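Local structure of DyP-type peroxidase (Pleurotus ostreatus PC15, 6FSK) at residues K332-L344 with W400-A414. The protein binds heme b and, as a dye-decolorizing peroxidase, probably uses peroxide to oxidise dyes and other substrates, with manganese(II) oxidation also attributed to it. The protein carries 1 engineered substitution. Numbering follows the deposited sequence.
Sequences KTYPRNDLEGPPL and WANAPNFPVNAVTSA. With HEM (protoporphyrin IX containing Fe), chain C.
K332, P335 and L339 meet W400, F406 and A410 in a buried contact on the proximal side of the heme, where the chain leaving the axial-ligand helix 329-333 packs on the turn and short helix that follow helix 393-401. The lysine chain of K332 bends at chi2 (-83°) and then runs extended, which carries NZ among the carbonyls of W400, A403 and F406: NZ donates to W400 O at 3.0 Å and to F406 O at 2.9 Å, and G426 O takes a further bond. A403 O also lies close, but at a poor angle. W400 O is shared, since A403 N reaches it from the opposite face of its carbonyl plane. With K332 cut back to an alanine, the carbonyls of W400, F406 and G426 would lose their shared donor, and the 403-406 turn is likely to be held less firmly to helix 329-333.

Next to this, P335 lays CG over the six-membered ring of W400, a CH-pi contact 3.8 Å from the centroid and only 12° off the normal. P335 CG and L339 CD1 lie at the edge of the F406 ring, whose opposite faces carry W400 CD1 and P407 CB. L339 splits its methyls, CD1 going to W400 CZ2 at 3.5 Å and CD2 to A410 CB at 3.9 Å. Farther out, L344 and P343 lie against A410, V411 and A414. On the heme side, R336 NH2 donates a hydrogen bond to propionate O1D (2.9 Å, 160°). Helix 315-318 touches D338, P407 and V411 through L316 and P343 through V317, and the D338-R331 salt bridge ties helix 337-340 back to helix 329-333.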
loop_
_atom_site.group_PDB
_atom_site.type_symbol
_atom_site.label_atom_id
_atom_site.label_comp_id
_atom_site.label_asym_id
_atom_site.label_seq_id
_atom_site.Cartn_x
_atom_site.Cartn_y
_atom_site.Cartn_z
ATOM N N LYS A 332 6.815 -6.007 10.554
ATOM C CA LYS A 332 6.835 -6.939 9.449
ATOM C C LYS A 332 7.009 -6.213 8.121
ATOM O O LYS A 332 7.688 -6.751 7.248
ATOM C CB LYS A 332 5.562 -7.761 9.398
ATOM C CG LYS A 332 5.494 -8.838 10.435
ATOM C CD LYS A 332 6.239 -10.127 10.023
ATOM C CE LYS A 332 5.910 -11.318 10.865
ATOM N NZ LYS A 332 6.526 -12.506 10.279
ATOM N N THR A 333 6.596 -4.985 7.975
ATOM C CA THR A 333 6.595 -4.324 6.686
ATOM C C THR A 333 7.702 -3.265 6.546
ATOM O O THR A 333 8.168 -3.075 5.451
ATOM C CB THR A 333 5.224 -3.698 6.360
ATOM O OG1 THR A 333 4.911 -2.710 7.343
ATOM C CG2 THR A 333 4.095 -4.773 6.213
ATOM N N TYR A 334 8.154 -2.727 7.649
ATOM C CA TYR A 334 9.386 -1.920 7.661
ATOM C C TYR A 334 10.167 -2.310 8.927
ATOM O O TYR A 334 9.949 -1.764 10.017
ATOM C CB TYR A 334 9.117 -0.436 7.634
ATOM C CG TYR A 334 10.365 0.440 7.701
ATOM C CD1 TYR A 334 11.545 0.034 7.192
ATOM C CD2 TYR A 334 10.272 1.708 8.250
ATOM C CE1 TYR A 334 12.675 0.869 7.298
ATOM C CE2 TYR A 334 11.351 2.524 8.338
ATOM C CZ TYR A 334 12.535 2.106 7.836
ATOM O OH TYR A 334 13.643 2.978 8.020
ATOM N N PRO A 335 11.121 -3.213 8.771
ATOM C CA PRO A 335 11.838 -3.772 9.968
ATOM C C PRO A 335 12.727 -2.822 10.736
ATOM O O PRO A 335 13.151 -3.152 11.856
ATOM C CB PRO A 335 12.649 -4.931 9.364
ATOM C CG PRO A 335 11.799 -5.391 8.215
ATOM C CD PRO A 335 11.278 -4.121 7.615
ATOM N N ARG A 336 13.075 -1.678 10.155
ATOM C CA ARG A 336 13.991 -0.750 10.840
ATOM C C ARG A 336 15.246 -1.460 11.323
ATOM O O ARG A 336 15.892 -2.221 10.570
ATOM C CB ARG A 336 13.269 0.073 11.933
ATOM C CG ARG A 336 11.980 0.751 11.353
ATOM C CD ARG A 336 11.334 1.725 12.323
ATOM N NE ARG A 336 10.007 2.107 11.841
ATOM C CZ ARG A 336 9.515 3.318 11.851
ATOM N NH1 ARG A 336 10.158 4.309 12.455
ATOM N NH2 ARG A 336 8.351 3.534 11.253
ATOM N N ASN A 337 15.648 -1.201 12.577
ATOM C CA ASN A 337 16.918 -1.797 13.040
ATOM C C ASN A 337 16.904 -3.289 13.151
ATOM O O ASN A 337 17.983 -3.936 13.215
ATOM C CB ASN A 337 17.268 -1.275 14.403
ATOM C CG ASN A 337 17.827 0.059 14.400
ATOM O OD1 ASN A 337 17.960 0.670 13.396
ATOM N ND2 ASN A 337 18.287 0.503 15.602
ATOM N N ASP A 338 15.732 -3.921 13.068
ATOM C CA ASP A 338 15.789 -5.389 13.075
ATOM C C ASP A 338 16.722 -5.901 11.974
ATOM O O ASP A 338 17.469 -6.895 12.183
ATOM C CB ASP A 338 14.425 -6.005 12.893
ATOM C CG ASP A 338 13.526 -5.872 14.080
ATOM O OD1 ASP A 338 13.895 -5.359 15.145
ATOM O OD2 ASP A 338 12.347 -6.344 13.916
ATOM N N LEU A 339 16.657 -5.266 10.766
ATOM C CA LEU A 339 17.549 -5.612 9.682
ATOM C C LEU A 339 18.726 -4.656 9.511
ATOM O O LEU A 339 19.784 -5.123 9.046
ATOM C CB LEU A 339 16.850 -5.825 8.349
ATOM C CG LEU A 339 15.717 -6.857 8.314
ATOM C CD1 LEU A 339 15.052 -6.960 6.965
ATOM C CD2 LEU A 339 16.170 -8.222 8.753
ATOM N N GLU A 340 18.502 -3.390 9.881
ATOM C CA GLU A 340 19.533 -2.350 9.585
ATOM C C GLU A 340 20.565 -2.301 10.636
ATOM O O GLU A 340 21.708 -1.848 10.338
ATOM C CB GLU A 340 18.914 -0.988 9.399
ATOM C CG GLU A 340 17.990 -0.877 8.209
ATOM C CD GLU A 340 17.617 0.590 7.890
ATOM O OE1 GLU A 340 18.332 1.489 8.440
ATOM O OE2 GLU A 340 16.738 0.883 7.026
ATOM N N GLY A 341 20.238 -2.849 11.804
ATOM C CA GLY A 341 21.230 -2.822 12.911
ATOM C C GLY A 341 22.055 -4.080 12.838
ATOM O O GLY A 341 21.839 -4.935 11.969
ATOM N N PRO A 342 22.961 -4.305 13.836
ATOM C CA PRO A 342 23.659 -5.572 13.927
ATOM C C PRO A 342 22.630 -6.718 14.164
ATOM O O PRO A 342 21.611 -6.468 14.789
ATOM C CB PRO A 342 24.484 -5.416 15.228
ATOM C CG PRO A 342 24.613 -3.962 15.439
ATOM C CD PRO A 342 23.374 -3.335 14.862
ATOM N N PRO A 343 22.884 -7.939 13.684
ATOM C CA PRO A 343 24.133 -8.362 13.051
ATOM C C PRO A 343 24.191 -8.103 11.548
ATOM O O PRO A 343 25.263 -8.111 10.958
ATOM C CB PRO A 343 24.155 -9.868 13.261
ATOM C CG PRO A 343 22.724 -10.259 13.426
ATOM C CD PRO A 343 22.063 -9.055 14.110
ATOM N N LEU A 344 23.049 -7.953 10.886
ATOM C CA LEU A 344 23.056 -7.931 9.433
ATOM C C LEU A 344 23.595 -6.615 8.838
ATOM O O LEU A 344 24.176 -6.665 7.787
ATOM C CB LEU A 344 21.653 -8.177 8.895
ATOM C CG LEU A 344 21.008 -9.501 9.367
ATOM C CD1 LEU A 344 19.542 -9.572 8.838
ATOM C CD2 LEU A 344 21.820 -10.637 8.814
ATOM N N TRP A 400 8.258 -11.526 4.384
ATOM C CA TRP A 400 8.135 -10.915 5.700
ATOM C C TRP A 400 6.752 -11.241 6.320
ATOM O O TRP A 400 6.699 -11.990 7.286
ATOM C CB TRP A 400 8.415 -9.411 5.638
ATOM C CG TRP A 400 9.852 -9.097 5.303
ATOM C CD1 TRP A 400 10.947 -9.989 5.218
ATOM C CD2 TRP A 400 10.383 -7.775 5.034
ATOM N NE1 TRP A 400 12.099 -9.266 4.912
ATOM C CE2 TRP A 400 11.779 -7.923 4.845
ATOM C CE3 TRP A 400 9.795 -6.503 4.915
ATOM C CZ2 TRP A 400 12.587 -6.815 4.490
ATOM C CZ3 TRP A 400 10.570 -5.433 4.645
ATOM C CH2 TRP A 400 12.000 -5.600 4.468
ATOM N N ALA A 401 5.673 -10.678 5.787
ATOM C CA ALA A 401 4.320 -10.843 6.351
ATOM C C ALA A 401 3.879 -12.306 6.407
ATOM O O ALA A 401 3.305 -12.716 7.431
ATOM C CB ALA A 401 3.311 -10.019 5.574
ATOM N N ASN A 402 4.152 -13.074 5.383
ATOM C CA ASN A 402 3.659 -14.440 5.294
ATOM C C ASN A 402 4.612 -15.444 5.998
ATOM O O ASN A 402 4.354 -16.653 5.984
ATOM C CB ASN A 402 3.565 -14.885 3.830
ATOM C CG ASN A 402 2.511 -14.209 3.010
ATOM O OD1 ASN A 402 1.713 -13.353 3.497
ATOM N ND2 ASN A 402 2.415 -14.666 1.777
ATOM N N ALA A 403 5.779 -14.975 6.461
ATOM C CA ALA A 403 6.901 -15.838 6.913
ATOM C C ALA A 403 6.872 -15.908 8.424
ATOM O O ALA A 403 7.252 -14.961 9.102
ATOM C CB ALA A 403 8.230 -15.276 6.458
ATOM N N PRO A 404 6.370 -17.005 9.012
ATOM C CA PRO A 404 6.242 -17.040 10.487
ATOM C C PRO A 404 7.535 -16.970 11.260
ATOM O O PRO A 404 7.552 -16.591 12.399
ATOM C CB PRO A 404 5.472 -18.359 10.752
ATOM C CG PRO A 404 5.649 -19.146 9.569
ATOM C CD PRO A 404 5.790 -18.212 8.398
ATOM N N ASN A 405 8.640 -17.317 10.582
ATOM C CA ASN A 405 9.912 -17.221 11.253
ATOM C C ASN A 405 10.618 -15.894 11.100
ATOM O O ASN A 405 11.615 -15.659 11.761
ATOM C CB ASN A 405 10.836 -18.340 10.814
ATOM C CG ASN A 405 10.300 -19.676 11.203
ATOM O OD1 ASN A 405 10.168 -19.939 12.383
ATOM N ND2 ASN A 405 9.899 -20.434 10.246
ATOM N N PHE A 406 10.072 -15.001 10.258
ATOM C CA PHE A 406 10.672 -13.677 10.068
ATOM C C PHE A 406 10.303 -12.721 11.222
ATOM O O PHE A 406 9.105 -12.665 11.545
ATOM C CB PHE A 406 10.241 -13.061 8.715
ATOM C CG PHE A 406 10.831 -11.711 8.486
ATOM C CD1 PHE A 406 12.151 -11.611 8.099
ATOM C CD2 PHE A 406 10.183 -10.548 8.818
ATOM C CE1 PHE A 406 12.803 -10.385 7.915
ATOM C CE2 PHE A 406 10.792 -9.311 8.717
ATOM C CZ PHE A 406 12.112 -9.215 8.251
ATOM N N PRO A 407 11.230 -11.997 11.862
ATOM C CA PRO A 407 12.576 -11.713 11.417
ATOM C C PRO A 407 13.659 -12.531 12.153
ATOM O O PRO A 407 14.842 -12.278 11.966
ATOM C CB PRO A 407 12.764 -10.270 11.854
ATOM C CG PRO A 407 11.977 -10.174 13.066
ATOM C CD PRO A 407 10.737 -11.004 12.810
ATOM N N VAL A 408 13.260 -13.538 12.887
ATOM C CA VAL A 408 14.228 -14.366 13.606
ATOM C C VAL A 408 15.152 -15.088 12.624
ATOM O O VAL A 408 16.386 -15.187 12.817
ATOM C CB VAL A 408 13.508 -15.348 14.608
ATOM C CG1 VAL A 408 14.535 -16.362 15.137
ATOM C CG2 VAL A 408 12.881 -14.544 15.745
ATOM N N ASN A 409 14.573 -15.665 11.578
ATOM C CA ASN A 409 15.289 -16.442 10.580
ATOM C C ASN A 409 16.403 -15.556 9.946
ATOM O O ASN A 409 17.583 -15.920 9.859
ATOM C CB ASN A 409 14.342 -17.049 9.546
ATOM C CG ASN A 409 13.425 -16.064 8.788
ATOM O OD1 ASN A 409 13.401 -14.864 9.032
ATOM N ND2 ASN A 409 12.573 -16.628 7.879
ATOM N N ALA A 410 16.062 -14.308 9.673
ATOM C CA ALA A 410 16.992 -13.411 8.997
ATOM C C ALA A 410 18.154 -13.099 9.865
ATOM O O ALA A 410 19.320 -13.150 9.358
ATOM C CB ALA A 410 16.320 -12.125 8.608
ATOM N N VAL A 411 17.927 -12.786 11.142
ATOM C CA VAL A 411 19.067 -12.403 11.977
ATOM C C VAL A 411 19.892 -13.599 12.470
ATOM O O VAL A 411 21.111 -13.489 12.632
ATOM C CB VAL A 411 18.768 -11.497 13.151
ATOM C CG1 VAL A 411 18.310 -10.179 12.652
ATOM C CG2 VAL A 411 17.746 -12.120 14.121
ATOM N N THR A 412 19.269 -14.747 12.684
ATOM C CA THR A 412 20.040 -15.935 13.101
ATOM C C THR A 412 20.774 -16.553 11.922
ATOM O O THR A 412 21.700 -17.344 12.161
ATOM C CB THR A 412 19.175 -16.962 13.820
ATOM O OG1 THR A 412 18.151 -17.371 12.943
ATOM C CG2 THR A 412 18.640 -16.373 15.108
ATOM N N SER A 413 20.511 -16.102 10.676
ATOM C CA SER A 413 21.318 -16.503 9.508
ATOM C C SER A 413 22.809 -16.146 9.767
ATOM O O SER A 413 23.653 -16.847 9.264
ATOM C CB SER A 413 20.855 -15.850 8.209
ATOM O OG SER A 413 21.202 -14.487 8.224
ATOM N N ALA A 414 23.067 -15.071 10.523
ATOM C CA ALA A 414 24.410 -14.501 10.664
ATOM C C ALA A 414 25.176 -15.085 11.837
ATOM O O ALA A 414 26.378 -14.923 11.904
ATOM C CB ALA A 414 24.310 -12.986 10.796
HETATM C CHA HEM C . 1.764 0.747 7.838
HETATM C CHB HEM C . -2.814 -0.755 8.003
HETATM C CHC HEM C . -2.022 -3.394 4.055
HETATM C CHD HEM C . 2.659 -2.142 4.053
HETATM C C1A HEM C . 0.441 0.599 8.256
HETATM C C2A HEM C . -0.169 1.254 9.372
HETATM C C3A HEM C . -1.455 0.878 9.395
HETATM C C4A HEM C . -1.619 -0.074 8.338
HETATM C CMA HEM C . -2.476 1.252 10.414
HETATM C CAA HEM C . 0.553 2.172 10.346
HETATM C CBA HEM C . 0.525 3.668 10.061
HETATM C CGA HEM C . 1.352 4.051 8.862
HETATM O O1A HEM C . 2.581 4.089 8.939
HETATM O O2A HEM C . 0.743 4.355 7.805
HETATM C C1B HEM C . -3.038 -1.631 6.938
HETATM C C2B HEM C . -4.251 -2.216 6.586
HETATM C C3B HEM C . -4.084 -2.947 5.452
HETATM C C4B HEM C . -2.657 -2.802 5.130
HETATM C CMB HEM C . -5.543 -2.102 7.356
HETATM C CAB HEM C . -4.986 -3.789 4.636
HETATM C CBB HEM C . -6.295 -3.659 4.646
HETATM C C1C HEM C . -0.705 -3.398 3.714
HETATM C C2C HEM C . -0.047 -4.106 2.699
HETATM C C3C HEM C . 1.281 -3.794 2.692
HETATM C C4C HEM C . 1.454 -2.788 3.712
HETATM C CMC HEM C . -0.746 -5.043 1.750
HETATM C CAC HEM C . 2.439 -4.302 1.906
HETATM C CBC HEM C . 2.493 -5.537 1.367
HETATM C C1D HEM C . 2.757 -1.188 5.070
HETATM C C2D HEM C . 4.024 -0.415 5.253
HETATM C C3D HEM C . 3.733 0.437 6.309
HETATM C C4D HEM C . 2.387 0.100 6.742
HETATM C CMD HEM C . 5.274 -0.486 4.470
HETATM C CAD HEM C . 4.668 1.428 6.993
HETATM C CBD HEM C . 5.521 0.800 8.050
HETATM C CGD HEM C . 6.522 1.779 8.611
HETATM O O1D HEM C . 6.524 1.831 9.866
HETATM O O2D HEM C . 7.157 2.505 7.873
HETATM N NA HEM C . -0.428 -0.319 7.664
HETATM N NB HEM C . -2.059 -2.056 6.103
HETATM N NC HEM C . 0.285 -2.675 4.424
HETATM N ND HEM C . 1.864 -0.896 6.018
HETATM FE FE HEM C . -0.057 -1.535 6.111
#